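Local coordinates for protein ribonuclease T2 (Homo sapiens, PDB 3T0O) that cleaves single-stranded RNA, preferentially between purine and uridine residues, and so degrades microbial RNA into fragments sensed by TLR8 in the innate immune response, at residues N29-P34 against I77-N82; P67-Y72 against R113-Y118; Y139-F144 against G220-P225. All blocks are in the same frame, centred on the assembly; numbering follows the deposited sequence.

Interaction 1 (N29-P34 against I77-N82); sequences NDCRDP and IHSFPN
Two irregular loops meet beside the Cys24-Cys31 disulfide, Asn29 of one facing Ser79 and Pro81 of the other. The amide of Asn29 makes the direct link: ND2 donates to Ser79 O at 2.8 Å, with an N-H...O angle of 167°. Asn29 CB is directed at the other loop and CG lies anti to the carbonyl carbon (chi1 -56°), which carries the amide to that oxygen. Ser79 O lies nearly in the Asn29 amide plane, but ND2 stands above the carbonyl plane of Ser79, 38° out of it. The same nitrogen lies 3.8 Å from Pro81 CD, in van der Waals contact beside the proline ring. Ser79 O is also gripped by NE2 of Gln28, giving this carbonyl two amide donors from consecutive residues.

A second link passes through water 1, which donates to Phe80 O at 2.5 Å and weakly to Asp30 OD2 at 3.3 Å. Asp30 OD2 also accepts from the backbone N of Asp75 and forms a salt bridge with Arg83. Cys31, through its disulfide, ties its loop back to the residue that follows helix 20-23. Segment 29-34 lies between that helix and strand 39-45, while 77-82 lies between helices 66-72 and 84-98.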
# COMPACT_ATOMS: atom_id res chain seq x y z
N ASN A 29 12.23 4.74 -13.91
CA ASN A 29 12.48 3.69 -12.95
C ASN A 29 11.32 2.75 -12.81
O ASN A 29 10.83 2.24 -13.86
CB ASN A 29 13.00 4.28 -11.62
CG ASN A 29 14.22 5.11 -11.86
OD1 ASN A 29 15.13 4.67 -12.58
ND2 ASN A 29 14.23 6.33 -11.34
N ASP A 30 10.81 2.57 -11.59
CA ASP A 30 9.73 1.61 -11.39
C ASP A 30 8.43 2.01 -12.13
O ASP A 30 7.57 1.14 -12.39
CB ASP A 30 9.47 1.42 -9.87
CG ASP A 30 10.57 0.63 -9.16
OD1 ASP A 30 11.19 -0.23 -9.80
OD2 ASP A 30 10.91 0.98 -8.00
N CYS A 31 8.27 3.29 -12.47
CA CYS A 31 7.13 3.80 -13.19
C CYS A 31 7.36 3.92 -14.70
O CYS A 31 6.46 4.39 -15.43
CB CYS A 31 6.74 5.22 -12.63
SG CYS A 31 6.01 5.00 -11.04
N ARG A 32 8.51 3.48 -15.20
CA ARG A 32 8.66 3.54 -16.65
C ARG A 32 7.69 2.60 -17.35
O ARG A 32 7.06 2.98 -18.33
CB ARG A 32 10.10 3.33 -17.02
CG ARG A 32 10.27 3.41 -18.50
CD ARG A 32 11.70 3.55 -18.84
NE ARG A 32 12.34 4.77 -18.33
CZ ARG A 32 12.33 5.97 -18.89
NH1 ARG A 32 11.65 6.23 -19.99
NH2 ARG A 32 13.04 6.94 -18.32
N ASP A 33 7.58 1.38 -16.83
CA ASP A 33 6.51 0.47 -17.19
C ASP A 33 5.90 0.08 -15.85
O ASP A 33 6.41 -0.82 -15.21
CB ASP A 33 7.14 -0.75 -17.92
CG ASP A 33 7.79 -0.37 -19.28
OD1 ASP A 33 7.04 0.01 -20.22
OD2 ASP A 33 9.05 -0.43 -19.39
N PRO A 34 4.84 0.77 -15.42
CA PRO A 34 4.31 0.53 -14.07
C PRO A 34 3.98 -0.94 -13.91
O PRO A 34 3.39 -1.56 -14.83
CB PRO A 34 3.06 1.38 -14.04
CG PRO A 34 3.37 2.52 -15.06
CD PRO A 34 4.14 1.86 -16.11
N ILE A 77 5.97 6.24 -6.48
CA ILE A 77 5.44 7.60 -6.26
C ILE A 77 6.47 8.56 -6.79
O ILE A 77 6.20 9.20 -7.81
CB ILE A 77 5.17 7.79 -4.80
CG1 ILE A 77 4.00 6.86 -4.40
CG2 ILE A 77 4.76 9.26 -4.59
CD1 ILE A 77 3.75 6.76 -2.97
N HIS A 78 7.65 8.68 -6.17
CA HIS A 78 8.64 9.55 -6.77
C HIS A 78 9.56 8.87 -7.75
O HIS A 78 10.23 9.56 -8.56
CB HIS A 78 9.57 10.12 -5.74
CG HIS A 78 8.87 11.06 -4.82
ND1 HIS A 78 8.14 12.15 -5.25
CD2 HIS A 78 8.75 11.02 -3.47
CE1 HIS A 78 7.59 12.74 -4.20
NE2 HIS A 78 7.96 12.09 -3.11
N SER A 79 9.58 7.54 -7.62
CA SER A 79 10.38 6.76 -8.54
C SER A 79 11.81 7.26 -8.57
O SER A 79 12.37 7.47 -9.64
CB SER A 79 9.76 6.73 -9.97
OG SER A 79 8.52 6.04 -9.89
N PHE A 80 12.41 7.47 -7.40
CA PHE A 80 13.80 7.87 -7.34
C PHE A 80 14.64 6.65 -7.77
O PHE A 80 14.23 5.47 -7.58
CB PHE A 80 14.12 8.21 -5.88
CG PHE A 80 13.47 9.47 -5.35
CD1 PHE A 80 13.57 10.68 -6.05
CD2 PHE A 80 12.81 9.45 -4.15
CE1 PHE A 80 13.00 11.85 -5.57
CE2 PHE A 80 12.27 10.68 -3.62
CZ PHE A 80 12.36 11.82 -4.34
N PRO A 81 15.78 6.93 -8.34
CA PRO A 81 16.66 5.86 -8.82
C PRO A 81 17.18 5.06 -7.65
O PRO A 81 17.31 3.84 -7.74
CB PRO A 81 17.76 6.59 -9.57
CG PRO A 81 17.60 8.07 -9.33
CD PRO A 81 16.17 8.27 -8.74
N ASN A 82 17.39 5.74 -6.53
CA ASN A 82 17.78 5.04 -5.33
C ASN A 82 16.50 4.60 -4.64
O ASN A 82 15.84 5.40 -3.96
CB ASN A 82 18.51 5.97 -4.40
CG ASN A 82 19.07 5.25 -3.21
OD1 ASN A 82 18.68 4.08 -2.92
ND2 ASN A 82 20.01 5.91 -2.50
O HOH W 1 13.46 3.11 -7.77

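Interaction 2 (P67-Y72 against R113-Y118); sequences PEMRAY and RSLELY
Tyr72 and Tyr118 make the closest approach between these helices, CE2 of Tyr118 lying over one face of the Tyr72 ring, 3.4 Å from Tyr72 CG and 3.5 Å from Tyr72 CD1. Tyr118 CG is anti to the backbone N (chi1 174°), which sends the ring across to Tyr72. The ring centroids are 5.0 Å apart and the planes meet at 38°, an oblique pairing that is neither a stack nor edge-to-face. Tyr118 CE2 is also 3.6 Å from Tyr72 CB, so the touching corner of Tyr118 covers the root of the Tyr72 ring and not its hydroxyl end.

Leu115, three residues earlier and about one turn away, fills the other part of the interface with both methyls. CD1 meets Glu68 CB and, at 3.9 Å, Met69 SD, whose chain bends at chi2 and chi3 and crosses the leucine at about a right angle. CD2 sits near the plane of the Tyr72 ring, at its edge, 4.2 Å from Tyr72 CB.

In the second shell, Trp38 O is hydrogen-bonded to Tyr118 OH. Arg119 forms a salt bridge with Glu68 OE2, a charged link between the same two helices beside the apolar contact.

The axes of the short helical segments come within 10.8 Å with their N-to-C directions 51° apart; side chains span the gap. Strand 39-45 backs the pair, Ile40 touching both Leu115 and Tyr118, while Met15 and Gln17 of strand 12-18 reach Tyr118 and Trp87 of helix 84-98 packs on Met69.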
# COMPACT_ATOMS: atom_id res chain seq x y z
N PRO A 67 15.08 -8.69 -2.77
CA PRO A 67 14.39 -9.05 -3.96
C PRO A 67 12.88 -8.92 -3.83
O PRO A 67 12.26 -8.47 -4.77
CB PRO A 67 14.82 -10.52 -4.17
CG PRO A 67 16.22 -10.53 -3.59
CD PRO A 67 16.12 -9.67 -2.39
N GLU A 68 12.30 -9.32 -2.72
CA GLU A 68 10.89 -9.14 -2.50
C GLU A 68 10.51 -7.68 -2.39
O GLU A 68 9.44 -7.26 -2.89
CB GLU A 68 10.43 -9.83 -1.24
CG GLU A 68 10.26 -11.34 -1.42
CD GLU A 68 9.67 -11.92 -0.15
OE1 GLU A 68 10.44 -12.56 0.59
OE2 GLU A 68 8.47 -11.67 0.13
N MET A 69 11.34 -6.89 -1.72
CA MET A 69 11.04 -5.44 -1.64
C MET A 69 11.06 -4.79 -3.02
O MET A 69 10.23 -3.91 -3.29
CB MET A 69 12.02 -4.65 -0.75
CG MET A 69 12.20 -5.20 0.59
SD MET A 69 10.92 -4.50 1.63
CE MET A 69 11.35 -2.79 1.60
N ARG A 70 12.01 -5.17 -3.91
CA ARG A 70 11.96 -4.60 -5.25
C ARG A 70 10.72 -4.99 -6.00
O ARG A 70 10.19 -4.18 -6.79
CB ARG A 70 13.22 -4.98 -6.06
CG ARG A 70 14.48 -4.33 -5.43
CD ARG A 70 15.77 -4.65 -6.24
NE ARG A 70 15.98 -6.07 -6.40
CZ ARG A 70 16.94 -6.77 -5.81
NH1 ARG A 70 17.79 -6.17 -4.97
NH2 ARG A 70 17.03 -8.07 -6.04
N ALA A 71 10.28 -6.26 -5.83
CA ALA A 71 9.12 -6.73 -6.60
C ALA A 71 7.80 -6.20 -6.06
O ALA A 71 6.93 -5.83 -6.83
CB ALA A 71 9.04 -8.22 -6.55
N TYR A 72 7.71 -6.13 -4.74
CA TYR A 72 6.40 -5.87 -4.14
C TYR A 72 6.36 -4.53 -3.49
O TYR A 72 5.25 -4.06 -3.14
CB TYR A 72 6.15 -6.95 -3.03
CG TYR A 72 6.11 -8.37 -3.50
CD1 TYR A 72 5.70 -8.68 -4.76
CD2 TYR A 72 6.55 -9.37 -2.65
CE1 TYR A 72 5.70 -10.05 -5.21
CE2 TYR A 72 6.59 -10.70 -3.07
CZ TYR A 72 6.16 -11.00 -4.35
OH TYR A 72 6.14 -12.35 -4.75
N ARG A 113 7.54 -8.48 8.04
CA ARG A 113 6.13 -8.74 8.34
C ARG A 113 5.23 -8.06 7.36
O ARG A 113 4.18 -8.57 6.98
CB ARG A 113 5.79 -8.34 9.81
CG ARG A 113 4.35 -8.54 10.19
CD ARG A 113 3.93 -10.03 10.12
NE ARG A 113 2.63 -10.20 10.74
CZ ARG A 113 1.78 -11.17 10.44
NH1 ARG A 113 2.09 -12.05 9.50
NH2 ARG A 113 0.60 -11.24 11.04
N SER A 114 5.63 -6.86 6.92
CA SER A 114 4.91 -6.14 5.91
C SER A 114 4.81 -6.94 4.64
O SER A 114 3.74 -7.08 4.06
CB SER A 114 5.61 -4.81 5.64
OG SER A 114 5.50 -4.01 6.82
N LEU A 115 5.92 -7.52 4.22
CA LEU A 115 5.87 -8.35 3.02
C LEU A 115 5.01 -9.58 3.23
O LEU A 115 4.31 -10.00 2.30
CB LEU A 115 7.28 -8.81 2.67
CG LEU A 115 8.18 -7.68 2.20
CD1 LEU A 115 9.64 -8.12 2.23
CD2 LEU A 115 7.85 -7.26 0.79
N GLU A 116 5.08 -10.18 4.42
CA GLU A 116 4.25 -11.37 4.68
C GLU A 116 2.82 -11.03 4.60
O GLU A 116 2.05 -11.76 3.98
CB GLU A 116 4.58 -11.88 6.06
CG GLU A 116 3.96 -13.16 6.43
CD GLU A 116 4.57 -13.66 7.74
OE1 GLU A 116 4.67 -12.86 8.70
OE2 GLU A 116 4.98 -14.84 7.80
N LEU A 117 2.43 -9.92 5.20
CA LEU A 117 1.02 -9.51 5.18
C LEU A 117 0.56 -9.24 3.77
O LEU A 117 -0.56 -9.59 3.38
CB LEU A 117 0.90 -8.19 5.99
CG LEU A 117 1.01 -8.51 7.47
CD1 LEU A 117 1.10 -7.17 8.17
CD2 LEU A 117 -0.30 -9.22 7.92
N TYR A 118 1.44 -8.63 2.95
CA TYR A 118 1.05 -8.39 1.56
C TYR A 118 0.76 -9.74 0.85
O TYR A 118 -0.22 -9.83 0.12
CB TYR A 118 2.29 -7.78 0.89
CG TYR A 118 2.16 -7.58 -0.62
CD1 TYR A 118 1.35 -6.58 -1.12
CD2 TYR A 118 2.85 -8.39 -1.48
CE1 TYR A 118 1.28 -6.40 -2.53
CE2 TYR A 118 2.80 -8.24 -2.88
CZ TYR A 118 2.02 -7.22 -3.36
OH TYR A 118 1.99 -7.11 -4.75

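Interaction 3 (Y139-F144 against G220-P225)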
# COMPACT_ATOMS: atom_id res chain seq x y z
N TYR A 139 -15.66 0.95 -13.39
CA TYR A 139 -16.30 0.18 -12.37
C TYR A 139 -17.09 1.14 -11.53
O TYR A 139 -17.03 2.37 -11.73
CB TYR A 139 -15.26 -0.46 -11.45
CG TYR A 139 -14.56 -1.61 -12.16
CD1 TYR A 139 -15.12 -2.87 -12.15
CD2 TYR A 139 -13.40 -1.39 -12.89
CE1 TYR A 139 -14.56 -3.90 -12.82
CE2 TYR A 139 -12.80 -2.46 -13.56
CZ TYR A 139 -13.38 -3.69 -13.49
OH TYR A 139 -12.82 -4.70 -14.19
N GLN A 140 -17.85 0.59 -10.59
CA GLN A 140 -18.34 1.45 -9.50
C GLN A 140 -17.47 1.28 -8.28
O GLN A 140 -16.90 0.23 -8.07
CB GLN A 140 -19.74 1.06 -9.11
CG GLN A 140 -20.74 1.19 -10.26
CD GLN A 140 -20.99 2.64 -10.55
OE1 GLN A 140 -21.37 3.42 -9.65
NE2 GLN A 140 -20.81 3.01 -11.80
N VAL A 141 -17.29 2.34 -7.49
CA VAL A 141 -16.54 2.18 -6.27
C VAL A 141 -17.12 1.07 -5.42
O VAL A 141 -16.31 0.36 -4.82
CB VAL A 141 -16.46 3.49 -5.49
CG1 VAL A 141 -15.85 3.23 -4.10
CG2 VAL A 141 -15.61 4.47 -6.35
N ALA A 142 -18.44 0.88 -5.43
CA ALA A 142 -19.05 -0.21 -4.62
C ALA A 142 -18.59 -1.57 -5.09
O ALA A 142 -18.56 -2.52 -4.29
CB ALA A 142 -20.58 -0.12 -4.69
N ASP A 143 -18.17 -1.68 -6.34
CA ASP A 143 -17.67 -3.00 -6.79
C ASP A 143 -16.47 -3.40 -5.96
O ASP A 143 -16.37 -4.57 -5.49
CB ASP A 143 -17.27 -2.96 -8.26
CG ASP A 143 -18.44 -2.72 -9.17
OD1 ASP A 143 -19.63 -3.07 -8.81
OD2 ASP A 143 -18.20 -2.18 -10.28
N PHE A 144 -15.56 -2.46 -5.76
CA PHE A 144 -14.39 -2.72 -4.98
C PHE A 144 -14.76 -2.83 -3.51
O PHE A 144 -14.38 -3.74 -2.85
CB PHE A 144 -13.42 -1.57 -5.12
CG PHE A 144 -12.73 -1.56 -6.40
CD1 PHE A 144 -11.46 -2.13 -6.52
CD2 PHE A 144 -13.30 -0.87 -7.51
CE1 PHE A 144 -10.84 -2.07 -7.73
CE2 PHE A 144 -12.65 -0.80 -8.72
CZ PHE A 144 -11.40 -1.43 -8.82
N GLY A 220 -19.74 5.96 -6.96
CA GLY A 220 -20.00 6.18 -8.36
C GLY A 220 -18.92 5.58 -9.25
O GLY A 220 -18.13 4.75 -8.78
N PRO A 221 -18.85 6.02 -10.49
CA PRO A 221 -17.89 5.41 -11.42
C PRO A 221 -16.46 5.69 -11.05
O PRO A 221 -16.14 6.74 -10.43
CB PRO A 221 -18.23 6.05 -12.80
CG PRO A 221 -19.50 6.68 -12.57
CD PRO A 221 -19.75 6.96 -11.17
N VAL A 222 -15.64 4.70 -11.32
CA VAL A 222 -14.24 4.87 -11.03
C VAL A 222 -13.45 4.17 -12.14
O VAL A 222 -13.84 3.08 -12.65
CB VAL A 222 -13.90 4.31 -9.57
CG1 VAL A 222 -14.30 2.85 -9.44
CG2 VAL A 222 -12.35 4.47 -9.26
N PHE A 223 -12.37 4.79 -12.52
CA PHE A 223 -11.48 4.18 -13.53
C PHE A 223 -10.40 3.41 -12.82
O PHE A 223 -9.72 3.93 -11.93
CB PHE A 223 -10.89 5.35 -14.36
CG PHE A 223 -10.04 4.96 -15.51
CD1 PHE A 223 -10.32 3.86 -16.31
CD2 PHE A 223 -8.95 5.75 -15.83
CE1 PHE A 223 -9.49 3.50 -17.43
CE2 PHE A 223 -8.12 5.41 -16.96
CZ PHE A 223 -8.43 4.29 -17.73
N TYR A 224 -10.15 2.20 -13.30
CA TYR A 224 -9.10 1.33 -12.76
C TYR A 224 -8.20 1.07 -13.99
O TYR A 224 -8.47 0.17 -14.82
CB TYR A 224 -9.80 0.05 -12.29
CG TYR A 224 -8.91 -1.03 -11.76
CD1 TYR A 224 -7.64 -0.73 -11.23
CD2 TYR A 224 -9.37 -2.31 -11.69
CE1 TYR A 224 -6.79 -1.74 -10.72
CE2 TYR A 224 -8.62 -3.33 -11.15
CZ TYR A 224 -7.31 -3.04 -10.67
OH TYR A 224 -6.59 -4.05 -10.11
N PRO A 225 -7.18 1.88 -14.16
CA PRO A 225 -6.51 2.00 -15.46
C PRO A 225 -5.56 0.88 -15.74
O PRO A 225 -4.74 0.49 -14.88
CB PRO A 225 -5.69 3.31 -15.33
CG PRO A 225 -5.51 3.55 -13.91
CD PRO A 225 -6.78 2.95 -13.22
O HOH W 2 -20.11 3.19 -6.03
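Tyr139 and Val222 form the hydrogen-bonded pair of a short two-stranded antiparallel sheet, followed by the non-hydrogen-bonded pair Gln140-Pro221. Tyr139 N donates to Val222 O at 2.9 Å, and Val222 N returns a bond to Tyr139 O at 2.7 Å. Val141 N extends the pairing to Gly220 O at 2.9 Å just as the chain turns into its helix. Asp143 OD2 accepts from Gln140 N, holding that turn, and water 2 joins Ala142 N to Gly220 N. Gly220 has phi 124° and psi -162°, a conformation suited to glycine.

Tyr224 can be followed outward from the backbone. Its CB touches Tyr139 CD2 at 3.9 Å and also nears Phe144 CZ. CG stands next to that same CZ, and CD2 comes closest to it at 3.6 Å while meeting Tyr139 CE2 at the edge of its own ring. Phe144 thus turns its edge to the face of Tyr224, a T-shaped pair with planes at 76°. At the tip, Tyr224 OH is hydrogen-bonded to NE1 of Trp38.

Between the backbone pairing and the rings, Val222 CB packs on Val141 CG2, and its CG1 lies against Phe144 CE2. Ile172 of strand 171-180 touches Phe144, Val222 and Tyr224, and strand 157-161 adds Ile158 and Cys160, so the paired strands and the start of helix 141-152 pack against the larger antiparallel sheet.

Interaction 2 is the buried contact of the three: its touching side chains are mostly apolar, and no hydrogen bond crosses it. Interactions 1 and 3 are partly buried and lean on polar links, a side-chain amide and a water in the first, paired backbone strands in the third, where an aromatic cluster of Tyr139, Phe144 and Tyr224 adds to them. Interactions 1 and 2 alternate along the chain, their centres about 17 Å apart without touching; helix 66-72 supplies one side of interaction 2 and leads into the loop of interaction 1. Interaction 3 lies across the chain's centre from interaction 2, their centres about 26 Å apart, and away from the probable active-site residues His41, Glu90 and His94.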